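Local coordinates for protein isoaspartyl dipeptidase (Fervidobacterium islandicum, PDB 7CDH) that probably hydrolyses isoaspartyl (beta-aspartyl) dipeptides as a zinc-dependent metallopeptidase of the M38 family, a role linked to protein repair, at residues V21-K26 against Q350-I355; L57-V62 against G305-V310; I191-V196 against H219-H224; A267-Y272 against K320-A325. All blocks are in the same frame, centred on the assembly; numbering follows the deposited sequence.

Contact 1: V21-K26 against Q350-I355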
# COMPACT_ATOMS: atom_id res chain seq x y z
N VAL A 21 -54.67 16.57 -10.66
CA VAL A 21 -53.56 15.76 -10.09
C VAL A 21 -53.49 15.98 -8.58
O VAL A 21 -53.32 17.16 -8.17
CB VAL A 21 -52.20 16.03 -10.75
CG1 VAL A 21 -51.21 14.97 -10.32
CG2 VAL A 21 -52.27 16.08 -12.27
N ILE A 22 -53.65 14.90 -7.82
CA ILE A 22 -53.55 14.85 -6.33
C ILE A 22 -52.24 14.14 -5.98
O ILE A 22 -52.04 13.01 -6.46
CB ILE A 22 -54.75 14.11 -5.72
CG1 ILE A 22 -56.08 14.60 -6.30
CG2 ILE A 22 -54.75 14.24 -4.21
CD1 ILE A 22 -57.04 13.47 -6.61
N PHE A 23 -51.39 14.76 -5.15
CA PHE A 23 -50.04 14.23 -4.82
C PHE A 23 -49.63 14.62 -3.39
O PHE A 23 -50.10 15.64 -2.86
CB PHE A 23 -49.04 14.70 -5.88
CG PHE A 23 -48.97 16.20 -6.02
CD1 PHE A 23 -49.84 16.87 -6.84
CD2 PHE A 23 -48.04 16.94 -5.32
CE1 PHE A 23 -49.78 18.25 -6.96
CE2 PHE A 23 -47.97 18.32 -5.44
CZ PHE A 23 -48.85 18.97 -6.26
N TYR A 24 -48.82 13.76 -2.75
CA TYR A 24 -48.00 14.06 -1.55
C TYR A 24 -46.56 14.26 -2.03
O TYR A 24 -46.23 15.36 -2.52
CB TYR A 24 -48.14 12.91 -0.54
CG TYR A 24 -47.80 13.22 0.89
CD1 TYR A 24 -46.97 14.27 1.26
CD2 TYR A 24 -48.31 12.43 1.91
CE1 TYR A 24 -46.70 14.55 2.59
CE2 TYR A 24 -48.05 12.69 3.25
CZ TYR A 24 -47.25 13.76 3.59
OH TYR A 24 -47.02 14.02 4.92
N HIS A 25 -45.73 13.23 -1.89
CA HIS A 25 -44.37 13.08 -2.47
C HIS A 25 -44.52 12.26 -3.75
O HIS A 25 -43.74 12.48 -4.68
CB HIS A 25 -43.43 12.38 -1.47
CG HIS A 25 -43.14 13.18 -0.24
ND1 HIS A 25 -41.97 13.92 -0.08
CD2 HIS A 25 -43.85 13.37 0.90
CE1 HIS A 25 -41.98 14.52 1.10
NE2 HIS A 25 -43.12 14.20 1.72
N LYS A 26 -45.49 11.35 -3.76
CA LYS A 26 -45.88 10.58 -4.96
C LYS A 26 -47.27 11.00 -5.46
O LYS A 26 -48.08 11.57 -4.68
CB LYS A 26 -45.74 9.09 -4.64
CG LYS A 26 -44.33 8.70 -4.21
CD LYS A 26 -43.88 7.38 -4.75
CE LYS A 26 -42.69 6.79 -4.03
NZ LYS A 26 -42.86 5.32 -3.90
N GLN A 350 -45.87 7.16 -9.31
CA GLN A 350 -44.73 7.95 -9.80
C GLN A 350 -44.48 9.13 -8.84
O GLN A 350 -45.38 9.52 -8.09
CB GLN A 350 -45.04 8.39 -11.23
CG GLN A 350 -45.20 7.24 -12.22
CD GLN A 350 -43.94 6.45 -12.54
OE1 GLN A 350 -42.82 6.83 -12.18
NE2 GLN A 350 -44.10 5.35 -13.26
N ASP A 351 -43.26 9.65 -8.85
CA ASP A 351 -42.81 10.71 -7.92
C ASP A 351 -43.38 12.03 -8.45
O ASP A 351 -43.42 12.20 -9.70
CB ASP A 351 -41.28 10.70 -7.75
CG ASP A 351 -40.74 9.48 -7.01
OD1 ASP A 351 -40.86 9.45 -5.76
OD2 ASP A 351 -40.22 8.55 -7.67
N ALA A 352 -43.79 12.92 -7.54
CA ALA A 352 -44.51 14.17 -7.86
C ALA A 352 -43.50 15.23 -8.29
O ALA A 352 -43.36 16.24 -7.57
CB ALA A 352 -45.34 14.62 -6.67
N ASP A 353 -42.88 15.02 -9.45
CA ASP A 353 -41.97 16.01 -10.08
C ASP A 353 -42.65 16.51 -11.36
O ASP A 353 -42.83 15.67 -12.28
CB ASP A 353 -40.61 15.40 -10.42
CG ASP A 353 -39.90 14.68 -9.29
OD1 ASP A 353 -40.26 14.90 -8.11
OD2 ASP A 353 -38.94 13.92 -9.62
N PHE A 354 -42.96 17.81 -11.41
CA PHE A 354 -43.78 18.46 -12.47
C PHE A 354 -43.26 19.86 -12.79
O PHE A 354 -42.67 20.49 -11.92
CB PHE A 354 -45.21 18.73 -12.01
CG PHE A 354 -45.90 17.61 -11.27
CD1 PHE A 354 -45.98 16.34 -11.81
CD2 PHE A 354 -46.52 17.86 -10.06
CE1 PHE A 354 -46.59 15.32 -11.12
CE2 PHE A 354 -47.17 16.84 -9.38
CZ PHE A 354 -47.21 15.57 -9.92
N ILE A 355 -43.47 20.33 -14.02
CA ILE A 355 -43.36 21.78 -14.34
C ILE A 355 -44.72 22.26 -14.88
O ILE A 355 -45.49 21.48 -15.47
CB ILE A 355 -42.20 22.10 -15.30
CG1 ILE A 355 -42.35 21.41 -16.65
CG2 ILE A 355 -40.86 21.77 -14.65
CD1 ILE A 355 -41.39 21.90 -17.73
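Phe354 drives the edge of its ring into the face of Phe23, and this T-shaped pair is the compact heart of the contact. The centroids lie 5.1 Å apart with the planes at 78°, and Phe354 CE2 stands over the middle of the Phe23 ring, 3.7 Å from Phe23 CD1. Phe23 reaches this place because its CG sits between the backbone N and the carbonyl carbon (chi1 57°), which lays the ring across the approaching edge. Two smaller groups close the apolar patch: Ala352 CB packs 3.8 Å from Phe23 CB, and Val21 CG1 touches Phe354 CZ at 4.1 Å. A leucine in place of Phe23 would probably lose the flat face that receives Phe354 CE2, leaving that edge poorly packed and Ala352 CB with less cover.

Past Ala352 the character changes. Its N donates to His25 O over 2.9 Å, a fairly straight bond made where Lys26 and Asp351 form a lone backbone bridge. Beyond it the polar side chains are partly exposed. Lys26 and Asp351 run alongside each other, but Lys26 NZ stays 5.0 Å from Asp351 OD1, so any attraction between the opposite charges is probably weak.

This is packing within the small beta domain, remote from the zinc ions. Strand 19-23 lies between strands 2-6 and 27-31, with Ile5 beside Phe23, while Leu53 of strand 51-59 packs on both Val21 and Phe354. At the turn, Tyr24 and His25 pack against Ile28 and Lys26 of the second subunit.

Contact 2: L57-V62 against G305-V310. With ZN (zinc ion), chain L.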
# COMPACT_ATOMS: atom_id res chain seq x y z
N LEU A 57 -38.31 17.88 -15.91
CA LEU A 57 -37.24 17.52 -16.85
C LEU A 57 -36.07 16.89 -16.08
O LEU A 57 -35.76 17.29 -14.92
CB LEU A 57 -36.79 18.82 -17.52
CG LEU A 57 -37.86 19.62 -18.23
CD1 LEU A 57 -37.25 20.85 -18.91
CD2 LEU A 57 -38.55 18.76 -19.26
N ILE A 58 -35.46 15.90 -16.72
CA ILE A 58 -34.30 15.11 -16.22
C ILE A 58 -33.12 15.44 -17.14
O ILE A 58 -33.26 15.21 -18.35
CB ILE A 58 -34.65 13.62 -16.26
CG1 ILE A 58 -35.92 13.32 -15.45
CG2 ILE A 58 -33.47 12.78 -15.82
CD1 ILE A 58 -36.49 11.93 -15.71
N ASP A 59 -32.09 16.09 -16.60
CA ASP A 59 -30.82 16.42 -17.32
C ASP A 59 -29.80 15.35 -16.92
O ASP A 59 -29.28 15.37 -15.82
CB ASP A 59 -30.40 17.84 -16.95
CG ASP A 59 -29.28 18.40 -17.81
OD1 ASP A 59 -28.65 17.61 -18.58
OD2 ASP A 59 -29.03 19.64 -17.71
N PRO A 60 -29.52 14.34 -17.76
CA PRO A 60 -28.64 13.24 -17.34
C PRO A 60 -27.13 13.48 -17.44
O PRO A 60 -26.35 12.54 -17.35
CB PRO A 60 -29.04 12.17 -18.37
CG PRO A 60 -29.23 13.00 -19.63
CD PRO A 60 -30.00 14.21 -19.15
N HIS A 61 -26.71 14.71 -17.67
CA HIS A 61 -25.27 15.04 -17.79
C HIS A 61 -24.99 16.51 -17.39
O HIS A 61 -25.06 17.39 -18.27
CB HIS A 61 -24.83 14.71 -19.21
CG HIS A 61 -23.37 14.91 -19.40
ND1 HIS A 61 -22.48 13.87 -19.31
CD2 HIS A 61 -22.65 16.02 -19.62
CE1 HIS A 61 -21.27 14.33 -19.51
NE2 HIS A 61 -21.34 15.65 -19.66
N VAL A 62 -24.70 16.74 -16.10
CA VAL A 62 -24.38 18.08 -15.52
C VAL A 62 -23.10 18.02 -14.67
O VAL A 62 -22.96 17.15 -13.83
CB VAL A 62 -25.55 18.62 -14.70
CG1 VAL A 62 -25.25 20.00 -14.15
CG2 VAL A 62 -26.81 18.64 -15.53
N GLY A 305 -21.76 25.54 -20.36
CA GLY A 305 -23.09 24.92 -20.37
C GLY A 305 -24.02 25.56 -19.34
O GLY A 305 -23.59 25.78 -18.21
N SER A 306 -25.29 25.81 -19.72
CA SER A 306 -26.41 26.14 -18.80
C SER A 306 -27.44 25.01 -18.84
O SER A 306 -27.69 24.51 -19.92
CB SER A 306 -27.04 27.48 -19.12
OG SER A 306 -27.93 27.87 -18.06
N VAL A 307 -28.00 24.63 -17.69
CA VAL A 307 -29.13 23.68 -17.60
C VAL A 307 -30.36 24.29 -18.31
O VAL A 307 -31.27 23.51 -18.68
CB VAL A 307 -29.45 23.27 -16.15
CG1 VAL A 307 -28.33 22.45 -15.56
CG2 VAL A 307 -29.75 24.46 -15.28
N SER A 308 -30.39 25.62 -18.51
CA SER A 308 -31.42 26.32 -19.32
C SER A 308 -31.46 25.74 -20.75
O SER A 308 -32.54 25.78 -21.41
CB SER A 308 -31.23 27.82 -19.31
OG SER A 308 -30.20 28.22 -20.20
N ALA A 309 -30.36 25.15 -21.22
CA ALA A 309 -30.32 24.57 -22.57
C ALA A 309 -31.43 23.52 -22.77
O ALA A 309 -31.79 23.28 -23.93
CB ALA A 309 -28.97 23.97 -22.84
N VAL A 310 -31.95 22.90 -21.73
CA VAL A 310 -32.82 21.71 -21.94
C VAL A 310 -34.19 22.20 -22.44
O VAL A 310 -34.68 21.70 -23.49
CB VAL A 310 -32.92 20.84 -20.68
CG1 VAL A 310 -34.12 19.91 -20.77
CG2 VAL A 310 -31.64 20.04 -20.48
ZN ZN L . -19.54 16.72 -19.90
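Val310 and Val307 pack against Asp59 and its neighbours where the first strand of the amidohydrolase TIM barrel gives way to the His-X-His motif, here His61-Val62-His63. One partner is strand 51-59 with the corner after it; the other is the turn leading into helix 309-318.

Val310 has the most surface buried by the contact, and its two methyls divide the work. CG1 meets Leu57 CD1 at 3.8 Å, the two side chains overlapping head to tail. CG2 points to the carboxylate of Asp59, 3.8 Å from Asp59 OD2.

Asp59 comes next. A chi1 of -168° stretches its side chain out opposite the backbone N, which sends the carboxylate off the strand between the two valines. The same OD2 lies 3.6 Å from Val307 CG1, with the valine square across the carboxylate arm. The methyls offer this oxygen no polar partner; OD2 is hydrogen-bonded instead to Ser284 OG, just past strand 280-283.

Val307, third in buried surface, is the middle piece. Its CG1 reaches on from Asp59 to Val62 CG2 at 4.1 Å, so one methyl spans the corner at Pro60. It is presented by a type I turn from Ser306 to Ala309, closed by Ala309 N bonding to Ser306 O.

The packed strand end leads directly to the metal. His61 takes no part in the valine packing; alongside His63, Glu156 and Asp285 it is a ligand of one zinc ion, which its NE2 binds at 2.1 Å.

Contact 3: I191-V196 against H219-H224. With ZN (zinc ion), chain K.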
# COMPACT_ATOMS: atom_id res chain seq x y z
N ILE A 191 -24.72 2.36 -15.75
CA ILE A 191 -24.50 3.06 -17.05
C ILE A 191 -23.00 3.34 -17.20
O ILE A 191 -22.36 3.68 -16.21
CB ILE A 191 -25.35 4.34 -17.11
CG1 ILE A 191 -26.85 4.03 -16.98
CG2 ILE A 191 -25.04 5.15 -18.35
CD1 ILE A 191 -27.32 2.84 -17.82
N VAL A 192 -22.45 3.10 -18.37
CA VAL A 192 -21.16 3.71 -18.78
C VAL A 192 -21.54 4.87 -19.70
O VAL A 192 -22.15 4.61 -20.70
CB VAL A 192 -20.23 2.71 -19.48
CG1 VAL A 192 -18.89 3.34 -19.85
CG2 VAL A 192 -20.03 1.47 -18.63
N ASN A 193 -21.20 6.10 -19.32
CA ASN A 193 -21.38 7.32 -20.13
C ASN A 193 -20.04 7.59 -20.83
O ASN A 193 -19.01 7.75 -20.14
CB ASN A 193 -21.89 8.46 -19.25
CG ASN A 193 -22.06 9.78 -19.97
OD1 ASN A 193 -21.68 10.82 -19.45
ND2 ASN A 193 -22.70 9.77 -21.12
N PHE A 194 -20.05 7.57 -22.16
CA PHE A 194 -18.86 7.84 -23.00
C PHE A 194 -18.93 9.28 -23.46
O PHE A 194 -19.93 9.63 -24.10
CB PHE A 194 -18.80 6.91 -24.20
CG PHE A 194 -18.59 5.47 -23.82
CD1 PHE A 194 -17.34 5.02 -23.46
CD2 PHE A 194 -19.65 4.59 -23.78
CE1 PHE A 194 -17.15 3.70 -23.08
CE2 PHE A 194 -19.46 3.27 -23.39
CZ PHE A 194 -18.21 2.83 -23.05
N HIS A 195 -17.94 10.09 -23.09
CA HIS A 195 -17.64 11.34 -23.81
C HIS A 195 -17.06 10.96 -25.17
O HIS A 195 -15.96 10.37 -25.21
CB HIS A 195 -16.70 12.23 -23.02
CG HIS A 195 -16.15 13.34 -23.84
ND1 HIS A 195 -16.69 14.60 -23.80
CD2 HIS A 195 -15.15 13.36 -24.76
CE1 HIS A 195 -16.01 15.37 -24.65
NE2 HIS A 195 -15.05 14.63 -25.25
N VAL A 196 -17.76 11.28 -26.25
CA VAL A 196 -17.22 10.98 -27.60
C VAL A 196 -16.71 12.27 -28.22
O VAL A 196 -17.50 13.19 -28.42
CB VAL A 196 -18.25 10.31 -28.51
CG1 VAL A 196 -17.58 9.93 -29.82
CG2 VAL A 196 -18.89 9.10 -27.85
N HIS A 219 -26.34 -0.60 -21.36
CA HIS A 219 -25.39 -0.03 -20.40
C HIS A 219 -24.55 1.06 -21.07
O HIS A 219 -23.84 1.74 -20.35
CB HIS A 219 -24.48 -1.12 -19.83
CG HIS A 219 -25.23 -2.17 -19.08
ND1 HIS A 219 -25.78 -1.92 -17.82
CD2 HIS A 219 -25.52 -3.45 -19.41
CE1 HIS A 219 -26.37 -3.03 -17.40
NE2 HIS A 219 -26.24 -3.98 -18.37
N LEU A 220 -24.58 1.17 -22.40
CA LEU A 220 -23.62 1.98 -23.19
C LEU A 220 -24.35 3.21 -23.67
O LEU A 220 -25.24 3.09 -24.48
CB LEU A 220 -23.06 1.18 -24.36
CG LEU A 220 -22.55 -0.23 -24.06
CD1 LEU A 220 -22.08 -0.90 -25.34
CD2 LEU A 220 -21.43 -0.23 -23.01
N TYR A 221 -23.93 4.36 -23.18
CA TYR A 221 -24.68 5.62 -23.27
C TYR A 221 -23.70 6.67 -23.73
O TYR A 221 -23.16 7.37 -22.90
CB TYR A 221 -25.24 5.91 -21.89
CG TYR A 221 -26.17 7.09 -21.82
CD1 TYR A 221 -27.22 7.25 -22.71
CD2 TYR A 221 -26.04 8.01 -20.80
CE1 TYR A 221 -28.10 8.31 -22.61
CE2 TYR A 221 -26.91 9.08 -20.68
CZ TYR A 221 -27.94 9.24 -21.59
OH TYR A 221 -28.80 10.28 -21.42
N PRO A 222 -23.40 6.76 -25.04
CA PRO A 222 -22.51 7.80 -25.55
C PRO A 222 -23.19 9.18 -25.56
O PRO A 222 -24.35 9.19 -25.80
CB PRO A 222 -22.23 7.33 -26.97
CG PRO A 222 -23.50 6.61 -27.37
CD PRO A 222 -23.90 5.88 -26.10
N THR A 223 -22.45 10.27 -25.35
CA THR A 223 -22.98 11.66 -25.46
C THR A 223 -22.20 12.41 -26.54
O THR A 223 -21.28 11.81 -27.13
CB THR A 223 -23.03 12.34 -24.08
OG1 THR A 223 -23.67 13.61 -24.24
CG2 THR A 223 -21.66 12.53 -23.46
N HIS A 224 -22.56 13.67 -26.80
CA HIS A 224 -22.01 14.52 -27.89
C HIS A 224 -22.26 13.86 -29.24
O HIS A 224 -21.49 14.04 -30.13
CB HIS A 224 -20.51 14.81 -27.69
CG HIS A 224 -20.25 15.26 -26.30
ND1 HIS A 224 -20.99 16.27 -25.73
CD2 HIS A 224 -19.43 14.78 -25.35
CE1 HIS A 224 -20.64 16.41 -24.48
NE2 HIS A 224 -19.69 15.51 -24.23
ZN ZN K . -18.11 15.50 -22.51
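Asn193 and Tyr221 sit side by side on parallel strands, and the amide of Asn193 adds a side-chain bond to the backbone ones. A chi1 of 178° swings this amide out opposite its own N and brings ND2 to Tyr221 O at 3.0 Å. Phe194 N reaches the same oxygen from the opposite face of the carbonyl plane, so two donors grip it. The other amide end, OD1, pairs with His61 ND1, which probably helps to orient that zinc ligand.

Phe194 points to the other side of the sheet, where Leu220 CD2 meets its ring edge at CE2, 4.0 Å away, and Leu206 of helix 204-212 packs nearby. Next to Asn193, Ile191 CG2 rests against Tyr221 CB at 3.6 Å.

At the strand ends the rings of His195 and His224 converge obliquely, their planes at 66°. His195 binds zinc through ND1 at 2.1 Å, with NE2 held by Asp161; His224 uses NE2 at 2.3 Å, with ND1 bonded to Thr248 OG1. Each ring is thus pinned at both nitrogens.

Glu156 completes the ligands of this ion and also binds the other, giving the binuclear centre at the C-terminal ends of the TIM-barrel strands, here in a beta-alpha-beta unit.

Contact 4: A267-Y272 against K320-A325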
# COMPACT_ATOMS: atom_id res chain seq x y z
N ALA A 267 -30.78 16.86 -35.60
CA ALA A 267 -30.59 15.48 -35.10
C ALA A 267 -31.93 14.92 -34.60
O ALA A 267 -32.29 13.79 -34.95
CB ALA A 267 -29.52 15.50 -34.04
N ILE A 268 -32.64 15.68 -33.78
CA ILE A 268 -33.91 15.22 -33.13
C ILE A 268 -34.98 14.99 -34.22
O ILE A 268 -35.81 14.04 -34.09
CB ILE A 268 -34.35 16.23 -32.06
CG1 ILE A 268 -33.43 16.14 -30.85
CG2 ILE A 268 -35.83 16.05 -31.67
CD1 ILE A 268 -33.68 17.20 -29.82
N CYS A 269 -35.00 15.86 -35.23
CA CYS A 269 -36.00 15.83 -36.33
C CYS A 269 -35.74 14.60 -37.19
O CYS A 269 -36.70 13.87 -37.48
CB CYS A 269 -36.00 17.12 -37.13
SG CYS A 269 -36.70 18.50 -36.18
N GLU A 270 -34.48 14.33 -37.49
CA GLU A 270 -34.11 13.11 -38.23
C GLU A 270 -34.51 11.89 -37.40
O GLU A 270 -35.03 10.94 -38.00
CB GLU A 270 -32.63 13.09 -38.55
CG GLU A 270 -32.22 11.87 -39.36
CD GLU A 270 -30.82 11.94 -39.97
OE1 GLU A 270 -30.25 13.06 -40.00
OE2 GLU A 270 -30.31 10.89 -40.44
N ALA A 271 -34.30 11.89 -36.08
CA ALA A 271 -34.55 10.67 -35.28
C ALA A 271 -36.05 10.37 -35.29
O ALA A 271 -36.41 9.16 -35.38
CB ALA A 271 -33.98 10.79 -33.88
N TYR A 272 -36.89 11.41 -35.22
CA TYR A 272 -38.39 11.33 -35.26
C TYR A 272 -38.89 10.74 -36.59
O TYR A 272 -39.66 9.74 -36.57
CB TYR A 272 -38.99 12.72 -35.07
CG TYR A 272 -40.49 12.79 -34.93
CD1 TYR A 272 -41.17 12.10 -33.94
CD2 TYR A 272 -41.22 13.63 -35.76
CE1 TYR A 272 -42.55 12.21 -33.79
CE2 TYR A 272 -42.60 13.75 -35.63
CZ TYR A 272 -43.26 13.04 -34.65
OH TYR A 272 -44.61 13.20 -34.56
N LYS A 320 -40.55 23.57 -34.93
CA LYS A 320 -40.41 22.81 -36.20
C LYS A 320 -41.65 21.90 -36.41
O LYS A 320 -41.63 21.06 -37.32
CB LYS A 320 -39.10 22.02 -36.18
CG LYS A 320 -37.85 22.85 -36.40
CD LYS A 320 -36.92 22.23 -37.42
CE LYS A 320 -35.74 23.11 -37.78
NZ LYS A 320 -36.16 24.50 -38.08
N GLY A 321 -42.68 22.06 -35.59
CA GLY A 321 -43.97 21.37 -35.76
C GLY A 321 -44.12 20.04 -35.03
O GLY A 321 -45.30 19.54 -35.02
N LEU A 322 -43.05 19.48 -34.42
CA LEU A 322 -43.14 18.19 -33.67
C LEU A 322 -44.10 18.35 -32.50
O LEU A 322 -44.16 19.40 -31.89
CB LEU A 322 -41.77 17.71 -33.19
CG LEU A 322 -40.94 17.00 -34.25
CD1 LEU A 322 -40.34 18.01 -35.23
CD2 LEU A 322 -39.86 16.11 -33.62
N PRO A 323 -44.92 17.34 -32.19
CA PRO A 323 -45.85 17.41 -31.06
C PRO A 323 -45.15 17.28 -29.69
O PRO A 323 -44.23 16.52 -29.56
CB PRO A 323 -46.83 16.22 -31.30
CG PRO A 323 -46.08 15.25 -32.20
CD PRO A 323 -45.02 16.06 -32.92
N LEU A 324 -45.63 18.03 -28.71
CA LEU A 324 -45.04 18.14 -27.37
C LEU A 324 -44.99 16.77 -26.70
O LEU A 324 -43.96 16.42 -26.13
CB LEU A 324 -45.83 19.17 -26.56
CG LEU A 324 -45.29 19.40 -25.15
CD1 LEU A 324 -43.80 19.80 -25.18
CD2 LEU A 324 -46.12 20.45 -24.44
N ALA A 325 -46.03 15.95 -26.81
CA ALA A 325 -46.03 14.60 -26.19
C ALA A 325 -44.82 13.78 -26.67
O ALA A 325 -44.36 12.89 -25.93
CB ALA A 325 -47.32 13.88 -26.48
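Cys269 and Leu322 mark the closest approach of the two backbones, their CA atoms 8.0 Å apart. One segment is regular helix; the other is mostly loop, swinging through Gly321, whose positive phi (92°) suits glycine, and reaching Pro323 at the N-cap of helix 324-327. With such spacing the side chains alone make the contact.

Leu322 carries the contact. Its CD2 lies over one face of the Tyr272 ring in a CH-pi contact, 4.0 Å from the centroid and 30° off the normal, while its CD1 meets Cys269 SG at 3.8 Å. Tyr272, its ring carried straight out from the helix by a chi1 of -174°, extends past the leucine, and its OH comes to Pro323 CD at 3.3 Å. At the solvent side the aliphatic part of Lys320 passes Cys269, CD lying 3.9 Å from SG, before the chain bends off with its amine.

A serine at Tyr272 would probably strip Leu322 CD2 of the face it rests on and open a gap beside Pro323.

This is a surface joint of the barrel's outer layer: helix 264-273 is tied to the connection between helices 309-318 and 324-327, and Val317 of helix 309-318 touches both Ile268 and Leu322.

How the contacts relate
Along the chain contact 1 encloses the rest: contact 2 is nested inside it, contact 3 inside contact 2, and contact 4 follows contact 3 while crossing contact 2. Contacts 1, 2 and 3 all reach the large mixed sheet. Strands 354-358 and 51-59 are neighbours there, and Ile355 touches Leu57, joining the small beta domain to the barrel although the centres of contacts 1 and 2 lie about 21 Å apart. Contacts 2 and 3, with centres about 16 Å apart, bring ligands of both zinc ions together. Contact 4, its centre about 19 Å from that of contact 2, lies on the outer helical layer, linked to contact 2 through helix 309-318.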